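Local coordinates for protein quinoline 2-oxidoreductase large subunit (Pseudomonas putida, PDB 1T3Q) that carries the molybdenum and pterin cytosine dinucleotide of a molybdenum hydroxylase that probably oxidises quinoline at its 2-position, at residues B[14-20]-B[668-674]; B[338-343]-B[476-480]; B[568-572]-B[605-609]. One frame throughout, in Å; residues are numbered along the deposited sequence.

Contact 1: B[14-20]-B[668-674]. With MCN (pterin cytosine dinucleotide), chain N.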
loop_
_atom_site.group_PDB
_atom_site.type_symbol
_atom_site.label_atom_id
_atom_site.label_comp_id
_atom_site.label_asym_id
_atom_site.label_seq_id
_atom_site.Cartn_x
_atom_site.Cartn_y
_atom_site.Cartn_z
ATOM N N ILE B 14 31.413 -0.050 8.649
ATOM C CA ILE B 14 32.001 -0.455 7.380
ATOM C C ILE B 14 33.212 -1.337 7.667
ATOM O O ILE B 14 34.087 -0.970 8.462
ATOM C CB ILE B 14 32.464 0.777 6.558
ATOM C CG1 ILE B 14 31.248 1.584 6.098
ATOM C CG2 ILE B 14 33.295 0.325 5.362
ATOM C CD1 ILE B 14 31.600 2.900 5.410
ATOM N N GLY B 15 33.258 -2.498 7.018
ATOM C CA GLY B 15 34.358 -3.425 7.213
ATOM C C GLY B 15 33.982 -4.602 8.097
ATOM O O GLY B 15 34.746 -5.556 8.230
ATOM N N THR B 16 32.803 -4.535 8.707
ATOM C CA THR B 16 32.342 -5.610 9.577
ATOM C C THR B 16 31.209 -6.393 8.924
ATOM O O THR B 16 30.391 -5.829 8.189
ATOM C CB THR B 16 31.869 -5.062 10.941
ATOM O OG1 THR B 16 30.678 -4.285 10.775
ATOM C CG2 THR B 16 32.958 -4.192 11.559
ATOM N N SER B 17 31.174 -7.696 9.186
ATOM C CA SER B 17 30.154 -8.564 8.608
ATOM C C SER B 17 28.843 -8.566 9.384
ATOM O O SER B 17 28.472 -9.563 9.999
ATOM C CB SER B 17 30.696 -9.987 8.484
ATOM O OG SER B 17 31.741 -10.040 7.531
ATOM N N VAL B 18 28.141 -7.438 9.339
ATOM C CA VAL B 18 26.854 -7.294 10.008
ATOM C C VAL B 18 25.855 -8.274 9.379
ATOM O O VAL B 18 25.812 -8.421 8.154
ATOM C CB VAL B 18 26.322 -5.840 9.851
ATOM C CG1 VAL B 18 24.882 -5.737 10.326
ATOM C CG2 VAL B 18 27.209 -4.881 10.630
ATOM N N LEU B 19 25.074 -8.958 10.214
ATOM C CA LEU B 19 24.081 -9.900 9.707
ATOM C C LEU B 19 23.003 -9.122 8.957
ATOM O O LEU B 19 22.608 -8.034 9.373
ATOM C CB LEU B 19 23.461 -10.701 10.858
ATOM C CG LEU B 19 24.464 -11.588 11.608
ATOM C CD1 LEU B 19 23.737 -12.416 12.656
ATOM C CD2 LEU B 19 25.189 -12.500 10.620
ATOM N N ARG B 20 22.523 -9.689 7.856
ATOM C CA ARG B 20 21.525 -9.012 7.033
ATOM C C ARG B 20 20.172 -8.804 7.695
ATOM O O ARG B 20 19.549 -9.744 8.178
ATOM C CB ARG B 20 21.343 -9.763 5.709
ATOM C CG ARG B 20 22.647 -10.023 4.965
ATOM C CD ARG B 20 22.391 -10.217 3.478
ATOM N NE ARG B 20 21.176 -10.998 3.254
ATOM C CZ ARG B 20 20.543 -11.075 2.092
ATOM N NH1 ARG B 20 19.437 -11.804 1.987
ATOM N NH2 ARG B 20 21.016 -10.425 1.036
ATOM N N THR B 668 37.886 -1.049 -0.112
ATOM C CA THR B 668 37.349 -1.280 1.223
ATOM C C THR B 668 36.050 -2.082 1.156
ATOM O O THR B 668 35.095 -1.663 0.511
ATOM C CB THR B 668 37.054 0.058 1.935
ATOM O OG1 THR B 668 38.278 0.781 2.111
ATOM C CG2 THR B 668 36.406 -0.181 3.298
ATOM N N MET B 669 36.022 -3.237 1.815
ATOM C CA MET B 669 34.811 -4.058 1.846
ATOM C C MET B 669 33.869 -3.500 2.906
ATOM O O MET B 669 34.284 -3.248 4.038
ATOM C CB MET B 669 35.132 -5.507 2.215
ATOM C CG MET B 669 35.955 -6.277 1.206
ATOM S SD MET B 669 36.132 -7.997 1.730
ATOM C CE MET B 669 37.456 -7.853 2.917
ATOM N N ILE B 670 32.603 -3.311 2.547
ATOM C CA ILE B 670 31.622 -2.807 3.501
ATOM C C ILE B 670 31.234 -3.950 4.436
ATOM O O ILE B 670 31.206 -3.795 5.657
ATOM C CB ILE B 670 30.341 -2.325 2.793
ATOM C CG1 ILE B 670 30.675 -1.213 1.796
ATOM C CG2 ILE B 670 29.323 -1.830 3.819
ATOM C CD1 ILE B 670 29.498 -0.854 0.898
ATOM N N ASN B 671 30.960 -5.106 3.841
ATOM C CA ASN B 671 30.531 -6.285 4.577
ATOM C C ASN B 671 31.208 -7.503 3.951
ATOM O O ASN B 671 30.728 -8.049 2.956
ATOM C CB ASN B 671 29.002 -6.394 4.477
ATOM C CG ASN B 671 28.419 -7.409 5.432
ATOM O OD1 ASN B 671 28.775 -8.583 5.393
ATOM N ND2 ASN B 671 27.508 -6.960 6.297
ATOM N N PRO B 672 32.346 -7.937 4.521
ATOM C CA PRO B 672 33.087 -9.093 4.004
ATOM C C PRO B 672 32.214 -10.321 3.754
ATOM O O PRO B 672 32.378 -11.006 2.749
ATOM C CB PRO B 672 34.150 -9.324 5.075
ATOM C CG PRO B 672 34.422 -7.931 5.569
ATOM C CD PRO B 672 33.023 -7.367 5.701
ATOM N N MET B 673 31.295 -10.602 4.671
ATOM C CA MET B 673 30.397 -11.744 4.526
ATOM C C MET B 673 29.591 -11.632 3.223
ATOM O O MET B 673 29.506 -12.578 2.438
ATOM C CB MET B 673 29.433 -11.798 5.709
ATOM C CG MET B 673 28.448 -12.959 5.657
ATOM S SD MET B 673 27.280 -12.920 7.037
ATOM C CE MET B 673 26.179 -11.591 6.476
ATOM N N ILE B 674 28.994 -10.469 3.006
ATOM C CA ILE B 674 28.191 -10.241 1.809
ATOM C C ILE B 674 29.047 -10.298 0.550
ATOM O O ILE B 674 28.630 -10.858 -0.463
ATOM C CB ILE B 674 27.433 -8.896 1.920
ATOM C CG1 ILE B 674 26.255 -9.072 2.886
ATOM C CG2 ILE B 674 26.927 -8.438 0.544
ATOM C CD1 ILE B 674 25.548 -7.794 3.259
HETATM N N1 MCN N . 29.796 -4.837 -1.366
HETATM C C2 MCN N . 30.476 -4.576 -0.132
HETATM N N3 MCN N . 31.677 -3.905 -0.301
HETATM C C4 MCN N . 32.240 -3.499 -1.507
HETATM C C5 MCN N . 31.505 -3.806 -2.740
HETATM C C6 MCN N . 30.299 -4.461 -2.667
HETATM O O2 MCN N . 30.019 -4.949 0.925
HETATM N N4 MCN N . 33.390 -2.860 -1.547
HETATM C "C1'" MCN N . 28.407 -5.561 -1.214
HETATM C C2D MCN N . 27.193 -4.526 -1.267
HETATM O "O2'" MCN N . 26.106 -4.982 -0.385
HETATM C "C3'" MCN N . 26.841 -4.482 -2.739
HETATM C C4D MCN N . 27.040 -5.898 -3.225
HETATM O O4D MCN N . 28.093 -6.476 -2.303
HETATM O "O3'" MCN N . 25.447 -4.042 -2.904
HETATM C "C5'" MCN N . 27.323 -6.056 -4.745
HETATM O "O5'" MCN N . 28.384 -5.176 -5.023
HETATM P PA MCN N . 28.351 -4.039 -6.118
HETATM O O1A MCN N . 28.324 -2.743 -5.368
HETATM O O2A MCN N . 29.494 -4.393 -7.055
HETATM O O3A MCN N . 27.086 -4.125 -7.137
HETATM P PB MCN N . 25.543 -3.745 -6.936
HETATM O O1B MCN N . 25.236 -2.650 -7.905
HETATM O O2B MCN N . 25.225 -3.501 -5.490
HETATM O O3B MCN N . 24.774 -5.090 -7.351
HETATM C C10 MCN N . 24.529 -5.393 -8.701
HETATM C "C9'" MCN N . 25.489 -6.482 -9.053
HETATM C "C8'" MCN N . 25.142 -6.854 -10.514
HETATM S "S8'" MCN N . 25.376 -5.547 -11.710
HETATM C "C7'" MCN N . 24.723 -8.046 -10.945
HETATM S "S7'" MCN N . 24.309 -8.451 -12.634
HETATM C "C6'" MCN N . 24.499 -9.170 -9.877
HETATM C C7 MCN N . 25.381 -8.951 -8.676
HETATM O "O9'" MCN N . 25.210 -7.647 -8.145
HETATM N "N5'" MCN N . 22.994 -9.226 -9.661
HETATM C C4A MCN N . 22.750 -9.950 -8.426
HETATM N "N8'" MCN N . 25.048 -9.939 -7.595
HETATM C C4B MCN N . 23.688 -10.347 -7.456
HETATM N "N1'" MCN N . 23.404 -11.052 -6.260
HETATM C "C2'" MCN N . 22.097 -11.354 -6.075
HETATM N "N2'" MCN N . 21.776 -12.039 -4.956
HETATM N "N3'" MCN N . 21.102 -10.981 -6.955
HETATM C "C4'" MCN N . 21.312 -10.249 -8.183
HETATM O "O4'" MCN N . 20.385 -9.960 -8.900
#

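Contact 2: B[338-343]-B[476-480]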
loop_
_atom_site.group_PDB
_atom_site.type_symbol
_atom_site.label_atom_id
_atom_site.label_comp_id
_atom_site.label_asym_id
_atom_site.label_seq_id
_atom_site.Cartn_x
_atom_site.Cartn_y
_atom_site.Cartn_z
ATOM N N HIS B 338 31.016 -4.646 -28.044
ATOM C CA HIS B 338 31.437 -3.256 -27.957
ATOM C C HIS B 338 32.119 -2.912 -26.633
ATOM O O HIS B 338 33.278 -2.498 -26.621
ATOM C CB HIS B 338 30.240 -2.336 -28.204
ATOM C CG HIS B 338 30.614 -0.908 -28.448
ATOM N ND1 HIS B 338 30.802 0.000 -27.428
ATOM C CD2 HIS B 338 30.840 -0.231 -29.599
ATOM C CE1 HIS B 338 31.125 1.175 -27.941
ATOM N NE2 HIS B 338 31.154 1.060 -29.257
ATOM N N VAL B 339 31.417 -3.077 -25.517
ATOM C CA VAL B 339 32.028 -2.762 -24.230
ATOM C C VAL B 339 33.129 -3.757 -23.885
ATOM O O VAL B 339 34.072 -3.423 -23.161
ATOM C CB VAL B 339 30.988 -2.734 -23.091
ATOM C CG1 VAL B 339 29.977 -1.633 -23.356
ATOM C CG2 VAL B 339 30.301 -4.086 -22.962
ATOM N N GLY B 340 33.016 -4.973 -24.415
ATOM C CA GLY B 340 34.019 -5.996 -24.163
ATOM C C GLY B 340 35.382 -5.637 -24.738
ATOM O O GLY B 340 36.406 -5.759 -24.060
ATOM N N ASN B 341 35.405 -5.194 -25.993
ATOM C CA ASN B 341 36.664 -4.829 -26.630
ATOM C C ASN B 341 37.331 -3.630 -25.972
ATOM O O ASN B 341 38.550 -3.476 -26.048
ATOM C CB ASN B 341 36.458 -4.545 -28.123
ATOM C CG ASN B 341 36.449 -5.809 -28.961
ATOM O OD1 ASN B 341 36.612 -5.759 -30.180
ATOM N ND2 ASN B 341 36.248 -6.951 -28.314
ATOM N N ALA B 342 36.541 -2.778 -25.325
ATOM C CA ALA B 342 37.109 -1.611 -24.664
ATOM C C ALA B 342 38.077 -2.018 -23.554
ATOM O O ALA B 342 39.049 -1.314 -23.283
ATOM C CB ALA B 342 36.002 -0.733 -24.094
ATOM N N VAL B 343 37.817 -3.153 -22.910
ATOM C CA VAL B 343 38.680 -3.616 -21.821
ATOM C C VAL B 343 39.399 -4.919 -22.158
ATOM O O VAL B 343 39.812 -5.658 -21.262
ATOM C CB VAL B 343 37.863 -3.841 -20.521
ATOM C CG1 VAL B 343 37.186 -2.540 -20.085
ATOM C CG2 VAL B 343 36.826 -4.927 -20.743
ATOM N N PHE B 476 34.369 6.013 -21.267
ATOM C CA PHE B 476 35.508 5.135 -21.513
ATOM C C PHE B 476 35.100 3.906 -22.324
ATOM O O PHE B 476 35.843 3.456 -23.196
ATOM C CB PHE B 476 36.131 4.671 -20.189
ATOM C CG PHE B 476 37.047 3.488 -20.340
ATOM C CD1 PHE B 476 38.272 3.617 -20.982
ATOM C CD2 PHE B 476 36.648 2.226 -19.906
ATOM C CE1 PHE B 476 39.088 2.507 -21.199
ATOM C CE2 PHE B 476 37.452 1.109 -20.118
ATOM C CZ PHE B 476 38.677 1.249 -20.769
ATOM N N LEU B 477 33.920 3.367 -22.029
ATOM C CA LEU B 477 33.412 2.185 -22.715
ATOM C C LEU B 477 32.881 2.465 -24.119
ATOM O O LEU B 477 32.495 1.542 -24.833
ATOM C CB LEU B 477 32.309 1.519 -21.880
ATOM C CG LEU B 477 32.730 0.883 -20.551
ATOM C CD1 LEU B 477 31.507 0.292 -19.863
ATOM C CD2 LEU B 477 33.773 -0.195 -20.805
ATOM N N GLY B 478 32.846 3.733 -24.508
ATOM C CA GLY B 478 32.361 4.068 -25.837
ATOM C C GLY B 478 30.848 4.117 -25.966
ATOM O O GLY B 478 30.312 4.071 -27.072
ATOM N N THR B 479 30.158 4.208 -24.834
ATOM C CA THR B 479 28.705 4.287 -24.823
ATOM C C THR B 479 28.354 5.521 -24.001
ATOM O O THR B 479 27.777 5.423 -22.917
ATOM C CB THR B 479 28.075 3.033 -24.175
ATOM O OG1 THR B 479 28.548 2.897 -22.829
ATOM C CG2 THR B 479 28.443 1.782 -24.966
ATOM N N PRO B 480 28.707 6.711 -24.517
ATOM C CA PRO B 480 28.441 7.980 -23.833
ATOM C C PRO B 480 27.046 8.102 -23.244
ATOM O O PRO B 480 26.035 7.971 -23.940
ATOM C CB PRO B 480 28.746 9.030 -24.907
ATOM C CG PRO B 480 28.620 8.278 -26.199
ATOM C CD PRO B 480 29.223 6.949 -25.875
HETATM O O HOH W 1 32.101 4.246 -29.410
#

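Contact 3: B[568-572]-B[605-609]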
loop_
_atom_site.group_PDB
_atom_site.type_symbol
_atom_site.label_atom_id
_atom_site.label_comp_id
_atom_site.label_asym_id
_atom_site.label_seq_id
_atom_site.Cartn_x
_atom_site.Cartn_y
_atom_site.Cartn_z
ATOM N N VAL B 568 24.723 19.804 11.751
ATOM C CA VAL B 568 24.778 19.331 13.128
ATOM C C VAL B 568 26.087 19.847 13.752
ATOM O O VAL B 568 26.113 20.266 14.910
ATOM C CB VAL B 568 24.729 17.775 13.198
ATOM C CG1 VAL B 568 25.087 17.295 14.604
ATOM C CG2 VAL B 568 23.323 17.283 12.838
ATOM N N LYS B 569 27.165 19.834 12.972
ATOM C CA LYS B 569 28.465 20.310 13.457
ATOM C C LYS B 569 28.416 21.810 13.754
ATOM O O LYS B 569 28.998 22.278 14.733
ATOM C CB LYS B 569 29.556 20.010 12.424
ATOM C CG LYS B 569 29.881 18.521 12.293
ATOM C CD LYS B 569 30.615 18.196 10.994
ATOM C CE LYS B 569 31.977 18.873 10.912
ATOM N NZ LYS B 569 32.689 18.549 9.636
ATOM N N GLN B 570 27.712 22.559 12.910
ATOM C CA GLN B 570 27.577 24.000 13.090
ATOM C C GLN B 570 26.836 24.333 14.374
ATOM O O GLN B 570 27.211 25.250 15.103
ATOM C CB GLN B 570 26.828 24.616 11.908
ATOM C CG GLN B 570 27.532 24.431 10.588
ATOM C CD GLN B 570 26.716 24.931 9.417
ATOM O OE1 GLN B 570 27.101 24.755 8.266
ATOM N NE2 GLN B 570 25.585 25.557 9.705
ATOM N N LEU B 571 25.766 23.598 14.647
ATOM C CA LEU B 571 24.986 23.834 15.848
ATOM C C LEU B 571 25.790 23.417 17.074
ATOM O O LEU B 571 25.797 24.109 18.094
ATOM C CB LEU B 571 23.675 23.044 15.797
ATOM C CG LEU B 571 22.773 23.177 17.023
ATOM C CD1 LEU B 571 22.449 24.646 17.249
ATOM C CD2 LEU B 571 21.489 22.376 16.822
ATOM N N ALA B 572 26.465 22.279 16.973
ATOM C CA ALA B 572 27.264 21.774 18.081
ATOM C C ALA B 572 28.424 22.721 18.382
ATOM O O ALA B 572 28.729 22.993 19.544
ATOM C CB ALA B 572 27.790 20.389 17.747
ATOM N N VAL B 605 21.901 17.254 20.296
ATOM C CA VAL B 605 22.157 18.310 19.319
ATOM C C VAL B 605 21.006 18.326 18.314
ATOM O O VAL B 605 20.451 19.375 18.002
ATOM C CB VAL B 605 23.478 18.077 18.551
ATOM C CG1 VAL B 605 23.723 19.229 17.574
ATOM C CG2 VAL B 605 24.635 17.965 19.527
ATOM N N VAL B 606 20.656 17.148 17.815
ATOM C CA VAL B 606 19.567 17.022 16.856
ATOM C C VAL B 606 18.280 17.541 17.482
ATOM O O VAL B 606 17.515 18.256 16.837
ATOM C CB VAL B 606 19.387 15.551 16.414
ATOM C CG1 VAL B 606 18.125 15.399 15.550
ATOM C CG2 VAL B 606 20.617 15.102 15.638
ATOM N N GLY B 607 18.045 17.180 18.741
ATOM C CA GLY B 607 16.850 17.638 19.427
ATOM C C GLY B 607 16.757 19.154 19.388
ATOM O O GLY B 607 15.696 19.721 19.108
ATOM N N ALA B 608 17.879 19.814 19.657
ATOM C CA ALA B 608 17.939 21.273 19.652
ATOM C C ALA B 608 17.764 21.842 18.243
ATOM O O ALA B 608 17.159 22.895 18.068
ATOM C CB ALA B 608 19.279 21.746 20.246
ATOM N N ALA B 609 18.299 21.151 17.241
ATOM C CA ALA B 609 18.174 21.622 15.864
ATOM C C ALA B 609 16.704 21.706 15.478
ATOM O O ALA B 609 16.270 22.660 14.828
ATOM C CB ALA B 609 18.915 20.684 14.910
#

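Contact 1: B[14-20]-B[668-674]
The carboxamide of N671 works along its edge toward V18 while one of its faces lies under the 14-20 backbone, with T16 O 3.7 Å above N671 CG and S17 CA on the same side. N671 is the N-cap of helix 672-692: OD1 accepts from I674 N at 3.1 Å, the donor tilted out of the carbonyl plane. One N-H of ND2 goes to V18 O at 2.9 Å, on a lone pair and only 6° out of the amide plane; ND2 also bonds Q516 OE1 of helix 510-522. CG anti to the backbone N (chi1 -168°) sets the amide between the loop and the first helical turn. A leucine here would probably leave V18 O and I674 N without these partners, costing one of the three hydrogen bonds between the segments.

The cytosine of the cofactor is read at its edge by backbone: N4 donates to T668 O, I670 N meets N3 at 3.1 Å and 178°, and N671 N reaches O2. I670 CD1 sits above the rim of the ring at the N3-C2 side, 3.9 Å from N3. G15 N to I670 O (2.8 Å) ties the loop to this same turn. At the helix start, S17 OG accepts from M673 N at 2.9 Å.

Contact 2: B[338-343]-B[476-480]
H338 packs against G478, the residue at which a Schellman motif ends helix 471-476. The two segments belong to different molybdopterin cofactor-binding domains, so this interface joins those two parts of the subunit; the side chain of V339 is about 10 Å from the bound dioxosulfidomolybdenum ion. G478 has positive phi (81°) and no side chain, which leaves room for the imidazole: a CB at this position would run into H338 CE1.

Carbonyl oxygens crowd one carbon of that ring. As close contacts, CE1 of H338 comes within 3.1 Å of G478 O, at an oblique angle to the ring, and within 3.4 Å of L477 O, which lies at the edge near the ring plane. With CG anti to the backbone N (chi1 -167°), the imidazole is carried off its helix toward these carbonyls. A water bridges the two segments: it donates to G478 O at 2.9 Å and sits in the plane of the imidazole beside H338 NE2, in a weak bond at 3.3 Å. The backbone of the same histidine is held separately, its carbonyl accepting from R171.

Apolar contacts take over farther along the helix. L477 is the main insert, its CD2 touching A342 CB at 4.0 Å and also nearing V339 O and V343 CG1. V339 CG1 meets L477 CB and, at about a right angle, the methyl of T479, which also passes alongside the H338 ring in the opposite sense. V339 and V343 also touch F375 of helix 375-393.

The phenyl ring of F476 makes the contact at the far end, presenting an edge rather than a face to V343. V343 CG1 lies near the plane of the ring, 3.7 Å from F476 CE2, while CZ of that ring is 3.6 Å from A342 O.

Contact 3: B[568-572]-B[605-609]
L571 and V605 make the tight part of this interface, each side chain pressing on the backbone of the opposite helix. L571 CD2 lies 3.4 Å from both V605 O and A609 N, the two ends of one helical hydrogen bond, so the methyl rests against that turn; A609 CB is 3.6 Å from the same methyl. CG anti to the backbone N (chi1 178°) carries the isobutyl group toward helix 602-611. In return, V605 CG1 stands 3.7 Å from V568 O and 4.1 Å from A572 N, again the acceptor and donor of one helical bond, and touches V568 CG1 at 3.8 Å.

The geometry is that of two helices, 549-576 and 602-611, crossing almost perpendicularly: the segment axes make 93° and pass 9.8 Å apart. These two segments bury 258 Å² between them, consistent with a steep crossing, and the small A608 and A609 allow the leucine close approach.

Away from that crossing point the fit is slacker. V568 CG2 and V606 CG2 are 4.5 Å apart, and both valines also lean on I491 of strand 486-491. On the partly exposed flank of the long helix, K569 points away from helix 602-611 and pairs with E566.

In the fold
Along the chain, contact 1 spans nearly everything: its N-terminal loop returns to residues 668-674, and contacts 2 and 3 fall in series inside that interval. No two of them touch. Contact 2 lies about 31 Å from contact 1 and contact 3 about 30 Å, centre to centre, while contacts 2 and 3 are 47 Å apart. Residues 476-480, 568-572, 605-609 and 668-674 all belong to the second molybdopterin cofactor-binding domain, whereas 338-343 belongs to the first. Strand 486-491, soon after contact 2, also packs against both helices of contact 3. The 668-674 side of contact 1 holds the cytosine, contact 2 joins the two domains nearer the molybdenum, and contact 3 lies peripherally, 41 Å from the chain's centre.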